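Local coordinates for pyruvate carboxylase n-terminal domain (Aquifex aeolicus, PDB 1ULZ), which forms the biotin carboxylase subunit of pyruvate carboxylase, combining a Rossmann-like N-terminal domain, an ATP-grasp domain and a C-terminal domain, with two copies in the assembly, at residues V2-V7 against G25-A30; R352-Y357 against Y409-V414. The protein carries 1 engineered substitution. All coordinates share one frame; numbering follows the deposited sequence.

Contact 1 of 2, residues V2-V7 against G25-A30; sequences VNKVLV and GIPTVA. Engineered in segment 2-7: Val2 (natural residue Phe).
Leu6 and Val29 pair as neighbours in a parallel sheet, and the two strands that carry them, 5-7 and 28-30, run at 25° to each other. The backbone ladder is that of a parallel pair, with Val29 gripped from both of its polar atoms: Val29 N donates a hydrogen bond to Val5 O at 2.8 Å, and Val29 O accepts one from Val7 N at 2.8 Å that is nearly straight (168°). One step earlier Val5 N reaches Pro27 O at 3.1 Å.

The buried part of the contact lies along the strands, where Val5, Leu6, Val7, Thr28 and Val29 sit. On the side of Leu6 and Val29, CG of Leu6 meets CG1 of Val29 at 4.1 Å. The other methyl of Val29, CG2, is set beside its own backbone N and anti to the carbonyl carbon, which turns it back along the strand to Lys4, where it meets Lys4 CD at 3.7 Å. Through Val5 the opposite side of the sheet gains a second apolar patch: Val5 CG2 touches Ile26 CG2 at 3.7 Å, while Val5, Val7 and Thr28 rest against helix 11-24.

Toward the N-terminus the contact opens to solvent. There the engineered Val2 crosses Ile26 at about a right angle, Val2 CG1 lying 4.1 Å from Ile26 CD1, and the amide of Asn3 is hydrogen-bonded through ND2 to Asp75 OD1, outside the pair. Lys4 spans the two regimes, its methylenes passing beside Val29 and its ammonium ending at Glu47 and Val72 O.

This is the opening beta-alpha-beta unit of the Rossmann-like domain, with helix 11-24 as its crossover. Its chemistry implies a division of labour: backbone bonds set the strand register, aliphatic branches fill both sides, and the lysine's charge is met beyond the pair, by the adjoining strand 47-50.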
ATOM      1  N   VAL A   2     -24.155  -7.752 -14.020  1.00 45.43           N
ATOM      2  CA  VAL A   2     -22.929  -7.075 -14.431  1.00 39.58           C
ATOM      3  C   VAL A   2     -21.990  -8.061 -15.118  1.00 36.30           C
ATOM      4  O   VAL A   2     -21.428  -8.934 -14.469  1.00 35.64           O
ATOM      5  CB  VAL A   2     -22.193  -6.481 -13.205  1.00 38.28           C
ATOM      6  CG1 VAL A   2     -21.028  -5.628 -13.661  1.00 38.94           C
ATOM      7  CG2 VAL A   2     -23.151  -5.661 -12.364  1.00 38.05           C
ATOM      8  N   ASN A   3     -21.819  -7.916 -16.427  1.00 33.34           N
ATOM      9  CA  ASN A   3     -20.943  -8.799 -17.193  1.00 30.98           C
ATOM     10  C   ASN A   3     -19.872  -8.000 -17.926  1.00 28.79           C
ATOM     11  O   ASN A   3     -18.833  -8.538 -18.313  1.00 28.69           O
ATOM     12  CB  ASN A   3     -21.760  -9.597 -18.206  1.00 32.42           C
ATOM     13  CG  ASN A   3     -22.717 -10.558 -17.540  1.00 35.21           C
ATOM     14  OD1 ASN A   3     -22.334 -11.662 -17.140  1.00 35.41           O
ATOM     15  ND2 ASN A   3     -23.968 -10.130 -17.382  1.00 36.12           N
ATOM     16  N   LYS A   4     -20.154  -6.720 -18.137  1.00 25.92           N
ATOM     17  CA  LYS A   4     -19.229  -5.813 -18.800  1.00 24.93           C
ATOM     18  C   LYS A   4     -19.529  -4.418 -18.278  1.00 23.69           C
ATOM     19  O   LYS A   4     -20.667  -3.943 -18.355  1.00 23.11           O
ATOM     20  CB  LYS A   4     -19.401  -5.852 -20.320  1.00 24.78           C
ATOM     21  CG  LYS A   4     -18.494  -4.862 -21.041  1.00 26.57           C
ATOM     22  CD  LYS A   4     -18.612  -4.929 -22.567  1.00 26.63           C
ATOM     23  CE  LYS A   4     -17.892  -6.139 -23.144  1.00 26.75           C
ATOM     24  NZ  LYS A   4     -17.926  -6.129 -24.640  1.00 24.34           N
ATOM     25  N   VAL A   5     -18.500  -3.770 -17.748  1.00 21.30           N
ATOM     26  CA  VAL A   5     -18.648  -2.444 -17.180  1.00 20.42           C
ATOM     27  C   VAL A   5     -18.098  -1.289 -18.009  1.00 21.18           C
ATOM     28  O   VAL A   5     -16.932  -1.279 -18.400  1.00 22.65           O
ATOM     29  CB  VAL A   5     -17.997  -2.382 -15.784  1.00 20.76           C
ATOM     30  CG1 VAL A   5     -18.075  -0.961 -15.229  1.00 17.74           C
ATOM     31  CG2 VAL A   5     -18.691  -3.377 -14.856  1.00 17.46           C
ATOM     32  N   LEU A   6     -18.951  -0.313 -18.277  1.00 21.73           N
ATOM     33  CA  LEU A   6     -18.536   0.864 -19.012  1.00 22.03           C
ATOM     34  C   LEU A   6     -18.298   1.923 -17.943  1.00 22.52           C
ATOM     35  O   LEU A   6     -19.181   2.202 -17.122  1.00 22.73           O
ATOM     36  CB  LEU A   6     -19.627   1.311 -19.988  1.00 22.02           C
ATOM     37  CG  LEU A   6     -19.298   2.527 -20.868  1.00 23.54           C
ATOM     38  CD1 LEU A   6     -20.195   2.528 -22.096  1.00 25.45           C
ATOM     39  CD2 LEU A   6     -19.472   3.813 -20.075  1.00 24.26           C
ATOM     40  N   VAL A   7     -17.097   2.485 -17.938  1.00 22.35           N
ATOM     41  CA  VAL A   7     -16.730   3.512 -16.971  1.00 21.47           C
ATOM     42  C   VAL A   7     -17.032   4.887 -17.556  1.00 21.86           C
ATOM     43  O   VAL A   7     -16.336   5.357 -18.460  1.00 23.01           O
ATOM     44  CB  VAL A   7     -15.226   3.422 -16.626  1.00 22.80           C
ATOM     45  CG1 VAL A   7     -14.877   4.426 -15.544  1.00 21.23           C
ATOM     46  CG2 VAL A   7     -14.877   2.001 -16.185  1.00 21.82           C
ATOM     47  N   GLY A  25     -12.448  -9.808 -12.635  1.00 23.74           N
ATOM     48  CA  GLY A  25     -12.457 -10.531 -13.896  1.00 22.88           C
ATOM     49  C   GLY A  25     -13.560 -10.033 -14.815  1.00 24.35           C
ATOM     50  O   GLY A  25     -14.071 -10.776 -15.651  1.00 25.16           O
ATOM     51  N   ILE A  26     -13.932  -8.767 -14.655  1.00 24.07           N
ATOM     52  CA  ILE A  26     -14.984  -8.158 -15.460  1.00 23.36           C
ATOM     53  C   ILE A  26     -14.388  -7.260 -16.540  1.00 23.31           C
ATOM     54  O   ILE A  26     -13.658  -6.316 -16.234  1.00 23.32           O
ATOM     55  CB  ILE A  26     -15.926  -7.303 -14.583  1.00 23.73           C
ATOM     56  CG1 ILE A  26     -16.633  -8.192 -13.558  1.00 22.54           C
ATOM     57  CG2 ILE A  26     -16.942  -6.573 -15.458  1.00 24.51           C
ATOM     58  CD1 ILE A  26     -17.493  -7.429 -12.577  1.00 22.67           C
ATOM     59  N   PRO A  27     -14.686  -7.550 -17.819  1.00 22.56           N
ATOM     60  CA  PRO A  27     -14.156  -6.733 -18.915  1.00 21.90           C
ATOM     61  C   PRO A  27     -14.645  -5.300 -18.761  1.00 22.15           C
ATOM     62  O   PRO A  27     -15.746  -5.066 -18.259  1.00 23.30           O
ATOM     63  CB  PRO A  27     -14.712  -7.421 -20.167  1.00 23.23           C
ATOM     64  CG  PRO A  27     -15.994  -8.017 -19.689  1.00 23.88           C
ATOM     65  CD  PRO A  27     -15.610  -8.577 -18.328  1.00 21.41           C
ATOM     66  N   THR A  28     -13.833  -4.343 -19.193  1.00 20.71           N
ATOM     67  CA  THR A  28     -14.206  -2.943 -19.059  1.00 21.37           C
ATOM     68  C   THR A  28     -14.226  -2.172 -20.364  1.00 21.91           C
ATOM     69  O   THR A  28     -13.577  -2.555 -21.344  1.00 22.28           O
ATOM     70  CB  THR A  28     -13.248  -2.206 -18.109  1.00 21.84           C
ATOM     71  OG1 THR A  28     -11.921  -2.243 -18.643  1.00 21.24           O
ATOM     72  CG2 THR A  28     -13.253  -2.862 -16.745  1.00 20.29           C
ATOM     73  N   VAL A  29     -14.979  -1.077 -20.360  1.00 20.58           N
ATOM     74  CA  VAL A  29     -15.091  -0.202 -21.518  1.00 20.09           C
ATOM     75  C   VAL A  29     -14.837   1.230 -21.065  1.00 20.57           C
ATOM     76  O   VAL A  29     -15.478   1.725 -20.130  1.00 19.64           O
ATOM     77  CB  VAL A  29     -16.493  -0.258 -22.171  1.00 20.63           C
ATOM     78  CG1 VAL A  29     -16.557   0.735 -23.334  1.00 20.37           C
ATOM     79  CG2 VAL A  29     -16.788  -1.666 -22.673  1.00 19.12           C
ATOM     80  N   ALA A  30     -13.894   1.887 -21.732  1.00 19.77           N
ATOM     81  CA  ALA A  30     -13.548   3.263 -21.410  1.00 19.48           C
ATOM     82  C   ALA A  30     -14.027   4.235 -22.486  1.00 19.32           C
ATOM     83  O   ALA A  30     -14.149   3.871 -23.654  1.00 18.96           O
ATOM     84  CB  ALA A  30     -12.033   3.387 -21.247  1.00 19.24           C
TER

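Contact 2 of 2, residues R352-Y357 against Y409-V414; sequences RVIERY and YEITGV. Unlike the reference sequence in segment 352-357: Arg352 (reference Gly).
The ring of Tyr409 receives Tyr357 at its edge, where Tyr357 OH lies in the ring plane and Tyr357 CE2 close to it. The two hydroxyls are hydrogen-bonded, Tyr357 OH to Tyr409 OH at 2.8 Å, while the ring planes stand obliquely at 54°. Ile411 lies alongside the Tyr357 ring, its CG1 3.7 Å from Tyr357 CD2. A second flat group, the Arg356 guanidinium, has Glu410 OE1 over one face and a water at its edge, in plane. Arg356 NE and Glu410 OE1 form a salt bridge at 2.7 Å, with guanidinium and carboxylate planes 47° apart; the water may also link Arg356 NH2 to the same oxygen, but both its bonds are unusually short and the bridge is doubtful. Glu410 reaches across because its CG is anti to the backbone N (chi1 -171°) and its chain stays extended beyond. Its second oxygen, OE2, pairs with Arg40 of the second subunit.

Thr412 ties the backbones together. Its carbonyl accepts Glu355 N at 2.7 Å from above the carbonyl plane, its OG1 accepts Arg356 N at 2.8 Å, and its own N binds Arg356 O. Farther along, Gly413, at positive phi, brings its CA to Val353 O in a CA-H...O contact, with no side chain to intervene, and Arg352 makes weak bonds to Gly413 O.

The two segments run roughly antiparallel, with Tyr357 and Ile411 a non-hydrogen-bonded pair. This short ribbon of the C-terminal domain lies against strand 384-392, which Ile354 and both tyrosines touch; Tyr357 OH also bonds His369 of the adjacent strand 365-369, and helix 418-426 packs on Tyr409 and Ile411.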
ATOM      1  N   ARG A 352       0.040  22.482 -17.542  1.00 48.78           N
ATOM      2  CA  ARG A 352       1.190  22.093 -18.338  1.00 46.47           C
ATOM      3  C   ARG A 352       1.447  20.589 -18.366  1.00 43.58           C
ATOM      4  O   ARG A 352       0.558  19.789 -18.060  1.00 42.72           O
ATOM      5  CB  ARG A 352       2.432  22.844 -17.858  1.00 49.05           C
ATOM      6  CG  ARG A 352       2.290  24.352 -18.013  1.00 51.81           C
ATOM      7  CD  ARG A 352       3.606  25.007 -18.415  1.00 54.17           C
ATOM      8  NE  ARG A 352       4.651  24.825 -17.413  1.00 57.15           N
ATOM      9  CZ  ARG A 352       5.870  25.356 -17.507  1.00 58.46           C
ATOM     10  NH1 ARG A 352       6.192  26.104 -18.561  1.00 59.41           N
ATOM     11  NH2 ARG A 352       6.769  25.140 -16.553  1.00 58.80           N
ATOM     12  N   VAL A 353       2.665  20.205 -18.741  1.00 39.26           N
ATOM     13  CA  VAL A 353       3.009  18.793 -18.844  1.00 35.10           C
ATOM     14  C   VAL A 353       4.069  18.363 -17.833  1.00 32.84           C
ATOM     15  O   VAL A 353       5.063  19.057 -17.630  1.00 30.68           O
ATOM     16  CB  VAL A 353       3.508  18.480 -20.262  1.00 35.65           C
ATOM     17  CG1 VAL A 353       3.676  16.989 -20.443  1.00 36.16           C
ATOM     18  CG2 VAL A 353       2.529  19.049 -21.288  1.00 35.66           C
ATOM     19  N   ILE A 354       3.848  17.214 -17.199  1.00 30.72           N
ATOM     20  CA  ILE A 354       4.788  16.695 -16.212  1.00 28.56           C
ATOM     21  C   ILE A 354       6.040  16.140 -16.887  1.00 28.31           C
ATOM     22  O   ILE A 354       5.954  15.376 -17.846  1.00 26.98           O
ATOM     23  CB  ILE A 354       4.129  15.583 -15.351  1.00 27.69           C
ATOM     24  CG1 ILE A 354       3.089  16.209 -14.418  1.00 25.66           C
ATOM     25  CG2 ILE A 354       5.179  14.828 -14.546  1.00 23.64           C
ATOM     26  CD1 ILE A 354       2.455  15.222 -13.470  1.00 24.97           C
ATOM     27  N   GLU A 355       7.204  16.551 -16.388  1.00 29.07           N
ATOM     28  CA  GLU A 355       8.480  16.091 -16.922  1.00 30.20           C
ATOM     29  C   GLU A 355       9.020  14.991 -16.006  1.00 29.43           C
ATOM     30  O   GLU A 355       8.818  13.809 -16.278  1.00 30.79           O
ATOM     31  CB  GLU A 355       9.458  17.265 -17.022  1.00 32.90           C
ATOM     32  CG  GLU A 355       8.846  18.451 -17.754  1.00 39.46           C
ATOM     33  CD  GLU A 355       9.801  19.616 -17.929  1.00 44.24           C
ATOM     34  OE1 GLU A 355      10.822  19.678 -17.203  1.00 45.88           O
ATOM     35  OE2 GLU A 355       9.515  20.485 -18.788  1.00 47.24           O
ATOM     36  N   ARG A 356       9.693  15.350 -14.919  1.00 27.93           N
ATOM     37  CA  ARG A 356      10.191  14.308 -14.024  1.00 27.74           C
ATOM     38  C   ARG A 356       9.023  13.862 -13.148  1.00 26.38           C
ATOM     39  O   ARG A 356       8.165  14.665 -12.780  1.00 25.46           O
ATOM     40  CB  ARG A 356      11.370  14.821 -13.189  1.00 29.79           C
ATOM     41  CG  ARG A 356      12.479  15.390 -14.075  1.00 33.77           C
ATOM     42  CD  ARG A 356      13.879  15.302 -13.476  1.00 39.65           C
ATOM     43  NE  ARG A 356      14.071  16.168 -12.319  1.00 44.23           N
ATOM     44  CZ  ARG A 356      15.254  16.641 -11.926  1.00 47.61           C
ATOM     45  NH1 ARG A 356      16.359  16.339 -12.603  1.00 47.05           N
ATOM     46  NH2 ARG A 356      15.338  17.417 -10.847  1.00 49.19           N
ATOM     47  N   TYR A 357       8.967  12.571 -12.849  1.00 24.43           N
ATOM     48  CA  TYR A 357       7.875  12.036 -12.050  1.00 23.58           C
ATOM     49  C   TYR A 357       8.293  10.750 -11.350  1.00 22.62           C
ATOM     50  O   TYR A 357       8.504   9.725 -11.998  1.00 21.18           O
ATOM     51  CB  TYR A 357       6.657  11.772 -12.956  1.00 22.33           C
ATOM     52  CG  TYR A 357       5.378  11.405 -12.218  1.00 22.07           C
ATOM     53  CD1 TYR A 357       4.846  10.121 -12.297  1.00 20.48           C
ATOM     54  CD2 TYR A 357       4.717  12.338 -11.430  1.00 20.55           C
ATOM     55  CE1 TYR A 357       3.702   9.783 -11.612  1.00 19.64           C
ATOM     56  CE2 TYR A 357       3.568  12.007 -10.737  1.00 18.84           C
ATOM     57  CZ  TYR A 357       3.066  10.729 -10.828  1.00 20.76           C
ATOM     58  OH  TYR A 357       1.937  10.389 -10.111  1.00 20.72           O
ATOM     59  N   TYR A 409       8.452  12.651  -3.240  1.00 21.43           N
ATOM     60  CA  TYR A 409       7.619  12.675  -4.444  1.00 22.61           C
ATOM     61  C   TYR A 409       8.129  13.718  -5.429  1.00 23.83           C
ATOM     62  O   TYR A 409       7.858  14.909  -5.270  1.00 25.54           O
ATOM     63  CB  TYR A 409       6.173  12.993  -4.053  1.00 20.89           C
ATOM     64  CG  TYR A 409       5.094  12.394  -4.939  1.00 20.95           C
ATOM     65  CD1 TYR A 409       3.863  12.032  -4.399  1.00 21.29           C
ATOM     66  CD2 TYR A 409       5.292  12.199  -6.297  1.00 21.75           C
ATOM     67  CE1 TYR A 409       2.862  11.489  -5.181  1.00 22.48           C
ATOM     68  CE2 TYR A 409       4.286  11.655  -7.098  1.00 22.06           C
ATOM     69  CZ  TYR A 409       3.075  11.300  -6.526  1.00 23.38           C
ATOM     70  OH  TYR A 409       2.074  10.748  -7.289  1.00 22.25           O
ATOM     71  N   GLU A 410       8.863  13.284  -6.449  1.00 24.06           N
ATOM     72  CA  GLU A 410       9.379  14.237  -7.427  1.00 24.97           C
ATOM     73  C   GLU A 410       8.407  14.472  -8.582  1.00 24.03           C
ATOM     74  O   GLU A 410       7.900  13.532  -9.185  1.00 23.08           O
ATOM     75  CB  GLU A 410      10.720  13.776  -8.007  1.00 25.04           C
ATOM     76  CG  GLU A 410      11.379  14.868  -8.855  1.00 28.19           C
ATOM     77  CD  GLU A 410      12.692  14.452  -9.503  1.00 28.78           C
ATOM     78  OE1 GLU A 410      13.527  15.343  -9.758  1.00 32.07           O
ATOM     79  OE2 GLU A 410      12.893  13.253  -9.775  1.00 29.08           O
ATOM     80  N   ILE A 411       8.151  15.741  -8.872  1.00 24.17           N
ATOM     81  CA  ILE A 411       7.272  16.136  -9.967  1.00 23.87           C
ATOM     82  C   ILE A 411       7.761  17.481 -10.508  1.00 24.45           C
ATOM     83  O   ILE A 411       7.827  18.459  -9.762  1.00 24.16           O
ATOM     84  CB  ILE A 411       5.806  16.333  -9.500  1.00 23.91           C
ATOM     85  CG1 ILE A 411       5.239  15.031  -8.937  1.00 23.34           C
ATOM     86  CG2 ILE A 411       4.957  16.816 -10.663  1.00 22.85           C
ATOM     87  CD1 ILE A 411       3.773  15.123  -8.558  1.00 23.29           C
ATOM     88  N   THR A 412       8.127  17.527 -11.787  1.00 24.48           N
ATOM     89  CA  THR A 412       8.565  18.784 -12.396  1.00 25.12           C
ATOM     90  C   THR A 412       7.777  19.042 -13.674  1.00 25.67           C
ATOM     91  O   THR A 412       7.152  18.135 -14.225  1.00 25.77           O
ATOM     92  CB  THR A 412      10.080  18.787 -12.740  1.00 24.21           C
ATOM     93  OG1 THR A 412      10.360  17.782 -13.722  1.00 25.27           O
ATOM     94  CG2 THR A 412      10.909  18.534 -11.491  1.00 23.87           C
ATOM     95  N   GLY A 413       7.813  20.285 -14.140  1.00 26.57           N
ATOM     96  CA  GLY A 413       7.094  20.655 -15.346  1.00 27.81           C
ATOM     97  C   GLY A 413       5.859  21.456 -14.986  1.00 29.82           C
ATOM     98  O   GLY A 413       5.305  22.177 -15.817  1.00 31.17           O
ATOM     99  N   VAL A 414       5.438  21.334 -13.732  1.00 29.85           N
ATOM    100  CA  VAL A 414       4.258  22.026 -13.231  1.00 30.39           C
ATOM    101  C   VAL A 414       4.409  22.292 -11.740  1.00 30.88           C
ATOM    102  O   VAL A 414       5.159  21.594 -11.048  1.00 31.25           O
ATOM    103  CB  VAL A 414       2.976  21.171 -13.412  1.00 31.59           C
ATOM    104  CG1 VAL A 414       2.721  20.908 -14.884  1.00 32.06           C
ATOM    105  CG2 VAL A 414       3.127  19.844 -12.665  1.00 32.66           C
TER
HETATM  106  O   HOH W   1      13.643  17.689  -9.027  1.00 39.66           O

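Overall arrangement
Contacts 1 and 2 illustrate two ways of joining strands within one chain. Both segments of contact 1 precede those of contact 2 in sequence, and the two contacts belong to different parts of the protein: the N-terminal and C-terminal biotin carboxylase regions, with the ATP-grasp region between them along the chain. Their centres are 32 Å apart and their nearest atoms about 19 Å, so neither touches the other. Contact 1 joins neighbouring strands of a larger parallel sheet that a helix connects; contact 2 joins segments separated by both helix and strand into a small antiparallel pair. They also differ toward the partner chain: contact 2 reaches the second subunit, whereas contact 1 stays within its own.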